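Local coordinates for protein possible galactose mutarotase (Streptomyces platensis subsp. rosaceus, PDB 4RNL) that probably interconverts the alpha and beta anomers of an aldose such as galactose, though its function is unproven, at residues 54-66 and 181-193. Residues are numbered along the deposited sequence; the frame is centred on the assembly and turned at random.
Sequences DGMRGQLALGFAD and NHTYLNLGGDGSG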
loop_
_atom_site.group_PDB
_atom_site.type_symbol
_atom_site.label_atom_id
_atom_site.label_comp_id
_atom_site.label_asym_id
_atom_site.label_seq_id
_atom_site.Cartn_x
_atom_site.Cartn_y
_atom_site.Cartn_z
ATOM N N ASP A 54 16.582 20.512 -7.064
ATOM C CA ASP A 54 17.055 21.260 -8.236
ATOM C C ASP A 54 16.011 21.251 -9.355
ATOM O O ASP A 54 16.222 21.827 -10.429
ATOM C CB ASP A 54 18.379 20.685 -8.763
ATOM C CG ASP A 54 19.502 20.776 -7.752
ATOM O OD1 ASP A 54 19.490 21.720 -6.934
ATOM O OD2 ASP A 54 20.398 19.902 -7.775
ATOM N N GLY A 55 14.887 20.596 -9.095
ATOM C CA GLY A 55 13.794 20.537 -10.046
ATOM C C GLY A 55 13.871 19.363 -11.002
ATOM O O GLY A 55 13.075 19.270 -11.930
HETATM N N MSE A 56 14.821 18.460 -10.778
HETATM C CA MSE A 56 15.017 17.333 -11.692
HETATM C C MSE A 56 14.107 16.151 -11.386
HETATM O O MSE A 56 14.077 15.635 -10.271
HETATM C CB MSE A 56 16.475 16.870 -11.690
HETATM C CG MSE A 56 16.752 15.721 -12.659
HETATM SE SE MSE A 56 16.585 16.201 -14.553
HETATM C CE MSE A 56 16.864 14.442 -15.351
ATOM N N ARG A 57 13.352 15.717 -12.391
ATOM C CA ARG A 57 12.441 14.588 -12.218
ATOM C C ARG A 57 13.201 13.268 -12.019
ATOM O O ARG A 57 14.226 13.033 -12.658
ATOM C CB ARG A 57 11.509 14.496 -13.433
ATOM C CG ARG A 57 10.549 13.325 -13.409
ATOM C CD ARG A 57 9.495 13.466 -14.517
ATOM N NE ARG A 57 8.358 14.293 -14.101
ATOM C CZ ARG A 57 7.212 14.397 -14.772
ATOM N NH1 ARG A 57 7.042 13.733 -15.910
ATOM N NH2 ARG A 57 6.232 15.163 -14.303
ATOM N N GLY A 58 12.708 12.417 -11.122
ATOM C CA GLY A 58 13.302 11.106 -10.915
ATOM C C GLY A 58 12.255 10.091 -10.502
ATOM O O GLY A 58 11.265 10.450 -9.854
ATOM N N GLN A 59 12.461 8.830 -10.878
ATOM C CA GLN A 59 11.481 7.765 -10.597
ATOM C C GLN A 59 11.770 7.191 -9.223
ATOM O O GLN A 59 12.913 6.817 -8.937
ATOM C CB GLN A 59 11.581 6.666 -11.662
ATOM C CG GLN A 59 10.292 5.850 -11.845
ATOM C CD GLN A 59 9.980 4.976 -10.640
ATOM O OE1 GLN A 59 8.877 5.029 -10.088
ATOM N NE2 GLN A 59 10.957 4.168 -10.224
ATOM N N LEU A 60 10.742 7.116 -8.376
ATOM C CA LEU A 60 10.937 6.827 -6.958
ATOM C C LEU A 60 10.381 5.483 -6.490
ATOM O O LEU A 60 10.775 4.984 -5.438
ATOM C CB LEU A 60 10.293 7.933 -6.104
ATOM C CG LEU A 60 10.552 9.387 -6.536
ATOM C CD1 LEU A 60 9.853 10.349 -5.576
ATOM C CD2 LEU A 60 12.046 9.681 -6.579
ATOM N N ALA A 61 9.447 4.901 -7.234
ATOM C CA ALA A 61 8.787 3.685 -6.729
ATOM C C ALA A 61 9.546 2.408 -7.103
ATOM O O ALA A 61 10.065 2.301 -8.209
ATOM C CB ALA A 61 7.345 3.616 -7.233
ATOM N N LEU A 62 9.621 1.439 -6.185
ATOM C CA LEU A 62 10.170 0.137 -6.550
ATOM C C LEU A 62 9.184 -0.528 -7.497
ATOM O O LEU A 62 7.978 -0.544 -7.247
ATOM C CB LEU A 62 10.396 -0.757 -5.321
ATOM C CG LEU A 62 11.367 -0.256 -4.248
ATOM C CD1 LEU A 62 11.726 -1.389 -3.290
ATOM C CD2 LEU A 62 12.626 0.356 -4.861
ATOM N N GLY A 63 9.683 -1.067 -8.599
ATOM C CA GLY A 63 8.794 -1.681 -9.566
ATOM C C GLY A 63 9.565 -2.295 -10.715
ATOM O O GLY A 63 10.786 -2.451 -10.649
ATOM N N PHE A 64 8.850 -2.621 -11.784
ATOM C CA PHE A 64 9.469 -3.229 -12.955
ATOM C C PHE A 64 9.059 -2.466 -14.197
ATOM O O PHE A 64 7.993 -1.838 -14.227
ATOM C CB PHE A 64 9.009 -4.676 -13.110
ATOM C CG PHE A 64 9.307 -5.547 -11.922
ATOM C CD1 PHE A 64 10.618 -5.871 -11.593
ATOM C CD2 PHE A 64 8.270 -6.074 -11.156
ATOM C CE1 PHE A 64 10.894 -6.690 -10.508
ATOM C CE2 PHE A 64 8.535 -6.893 -10.067
ATOM C CZ PHE A 64 9.850 -7.205 -9.745
ATOM N N ALA A 65 9.902 -2.546 -15.221
ATOM C CA ALA A 65 9.643 -1.895 -16.498
ATOM C C ALA A 65 8.546 -2.615 -17.272
ATOM O O ALA A 65 7.873 -2.009 -18.109
ATOM C CB ALA A 65 10.923 -1.836 -17.328
ATOM N N ASP A 66 8.359 -3.901 -16.981
ATOM C CA ASP A 66 7.521 -4.752 -17.821
ATOM C C ASP A 66 6.486 -5.557 -17.039
ATOM O O ASP A 66 6.700 -5.898 -15.878
ATOM C CB ASP A 66 8.402 -5.719 -18.610
ATOM C CG ASP A 66 9.132 -6.699 -17.713
ATOM O OD1 ASP A 66 9.810 -6.247 -16.762
ATOM O OD2 ASP A 66 9.016 -7.922 -17.955
ATOM N N ASN A 181 -2.463 0.344 -0.263
ATOM C CA ASN A 181 -1.562 0.309 -1.406
ATOM C C ASN A 181 -0.154 0.039 -0.906
ATOM O O ASN A 181 0.308 0.663 0.055
ATOM C CB ASN A 181 -1.608 1.602 -2.215
ATOM C CG ASN A 181 -0.742 1.512 -3.458
ATOM O OD1 ASN A 181 0.463 1.744 -3.401
ATOM N ND2 ASN A 181 -1.342 1.098 -4.569
ATOM N N HIS A 182 0.519 -0.902 -1.556
ATOM C CA HIS A 182 1.792 -1.424 -1.077
ATOM C C HIS A 182 2.972 -0.809 -1.843
ATOM O O HIS A 182 3.977 -1.471 -2.085
ATOM C CB HIS A 182 1.777 -2.942 -1.249
ATOM C CG HIS A 182 2.686 -3.681 -0.317
ATOM N ND1 HIS A 182 4.049 -3.488 -0.295
ATOM C CD2 HIS A 182 2.429 -4.647 0.599
ATOM C CE1 HIS A 182 4.594 -4.287 0.605
ATOM N NE2 HIS A 182 3.632 -5.007 1.160
ATOM N N THR A 183 2.848 0.457 -2.233
ATOM C CA THR A 183 3.959 1.169 -2.872
ATOM C C THR A 183 5.181 1.210 -1.933
ATOM O O THR A 183 5.041 1.478 -0.736
ATOM C CB THR A 183 3.526 2.609 -3.264
ATOM O OG1 THR A 183 2.692 2.563 -4.439
ATOM C CG2 THR A 183 4.730 3.491 -3.560
ATOM N N TYR A 184 6.365 0.902 -2.459
ATOM C CA TYR A 184 7.611 1.171 -1.746
ATOM C C TYR A 184 8.269 2.361 -2.434
ATOM O O TYR A 184 8.324 2.423 -3.681
ATOM C CB TYR A 184 8.633 0.038 -1.884
ATOM C CG TYR A 184 8.277 -1.374 -1.468
ATOM C CD1 TYR A 184 7.301 -2.103 -2.143
ATOM C CD2 TYR A 184 8.996 -2.014 -0.462
ATOM C CE1 TYR A 184 7.022 -3.416 -1.794
ATOM C CE2 TYR A 184 8.729 -3.321 -0.110
ATOM C CZ TYR A 184 7.746 -4.016 -0.782
ATOM O OH TYR A 184 7.486 -5.324 -0.440
ATOM N N LEU A 185 8.822 3.272 -1.640
ATOM C CA LEU A 185 9.456 4.462 -2.188
ATOM C C LEU A 185 10.920 4.574 -1.780
ATOM O O LEU A 185 11.309 4.237 -0.659
ATOM C CB LEU A 185 8.700 5.723 -1.744
ATOM C CG LEU A 185 7.290 5.879 -2.312
ATOM C CD1 LEU A 185 6.545 6.964 -1.562
ATOM C CD2 LEU A 185 7.356 6.177 -3.812
ATOM N N ASN A 186 11.740 5.027 -2.719
ATOM C CA ASN A 186 13.068 5.536 -2.398
ATOM C C ASN A 186 13.102 6.960 -2.947
ATOM O O ASN A 186 13.119 7.159 -4.166
ATOM C CB ASN A 186 14.165 4.670 -3.042
ATOM C CG ASN A 186 15.570 5.068 -2.598
ATOM O OD1 ASN A 186 15.885 6.258 -2.486
ATOM N ND2 ASN A 186 16.423 4.077 -2.356
ATOM N N LEU A 187 13.092 7.946 -2.052
ATOM C CA LEU A 187 12.966 9.351 -2.459
ATOM C C LEU A 187 14.217 9.861 -3.174
ATOM O O LEU A 187 14.206 10.942 -3.766
ATOM C CB LEU A 187 12.620 10.241 -1.253
ATOM C CG LEU A 187 11.308 9.887 -0.549
ATOM C CD1 LEU A 187 11.007 10.828 0.616
ATOM C CD2 LEU A 187 10.153 9.903 -1.566
ATOM N N GLY A 188 15.292 9.074 -3.133
ATOM C CA GLY A 188 16.512 9.399 -3.862
ATOM C C GLY A 188 16.539 8.736 -5.230
ATOM O O GLY A 188 17.485 8.914 -6.006
ATOM N N GLY A 189 15.491 7.974 -5.528
ATOM C CA GLY A 189 15.408 7.213 -6.772
ATOM C C GLY A 189 15.494 5.718 -6.511
ATOM O O GLY A 189 16.278 5.287 -5.660
ATOM N N ASP A 190 14.714 4.917 -7.239
ATOM C CA ASP A 190 14.640 3.479 -6.950
ATOM C C ASP A 190 15.963 2.768 -7.190
ATOM O O ASP A 190 16.198 1.689 -6.651
ATOM C CB ASP A 190 13.527 2.794 -7.758
ATOM C CG ASP A 190 13.844 2.713 -9.228
ATOM O OD1 ASP A 190 13.965 3.784 -9.868
ATOM O OD2 ASP A 190 13.974 1.582 -9.762
ATOM N N GLY A 191 16.834 3.368 -7.990
ATOM C CA GLY A 191 18.126 2.756 -8.260
ATOM C C GLY A 191 19.254 3.309 -7.409
ATOM O O GLY A 191 20.422 3.006 -7.658
ATOM N N SER A 192 18.925 4.109 -6.397
ATOM C CA SER A 192 19.970 4.840 -5.658
ATOM C C SER A 192 20.586 4.070 -4.498
ATOM O O SER A 192 21.427 4.605 -3.771
ATOM C CB SER A 192 19.440 6.187 -5.149
ATOM O OG SER A 192 18.398 5.991 -4.199
ATOM N N GLY A 193 20.175 2.823 -4.309
ATOM C CA GLY A 193 20.724 2.023 -3.226
ATOM C C GLY A 193 19.771 1.989 -2.049
ATOM O O GLY A 193 18.554 1.978 -2.241
HETATM O O HOH W 1 6.191 0.137 -5.169
#
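A single antiparallel beta bridge, Ala61 with Leu185, joins the chain leaving strand 57-59, at the margin of one antiparallel sheet, to the end of strand 180-185, which belongs to another, within the beta-sandwich of the galactose mutarotase family. Asn186 N donates almost straight to Leu60 O over 2.9 Å, and Leu62 N donates to Tyr184 O at 3.0 Å. Where segment 181-193 folds into two successive type I turns, Asp190 N reaches Gln59 O, lengthening the run of backbone bonds. Water 1 carries it the other way, donating to Leu62 O and accepting from Tyr184 N.

The chain of Gln59 turns about CB-CG (chi2 -69°) and sets its amide alongside the backbone of Ala61. OE1 accepts from Ala61 N at 2.9 Å, from above the carbonyl plane, and from Val48 N of strand 45-51; NE2 meets Ala61 O at 2.9 Å, nearly in the amide plane. The same NE2 makes a weak bond to Asp190 OD1 (3.1 Å, 129° at the hydrogen), amide and carboxylate planes standing 62° apart. OD1 has its stronger partner in the Ser295 hydroxyl, and OD2 is hydrogen-bonded to Tyr299 OH. A leucine in place of Gln59 would probably leave Ala61 N and Ala61 O without these mates and let the chain at 60-62 shift.

Leu62 lays CG and CD1 against Tyr184 CB, CG at 3.6 Å, CD1 continuing obliquely to the ring, whose hydroxyl is tied to Ser76. The side chains of Leu60 and Leu187 cross at an angle, CD1 of the first 4.0 Å from CD2 of the second, and both rest on Phe340 of strand 332-342. Backbone polar groups are thus paired in a buried seam bordered by leucines, and the amide of Gln59 probably fixes the path of the chain where it leaves strand 57-59 and meets the end of strand 180-185.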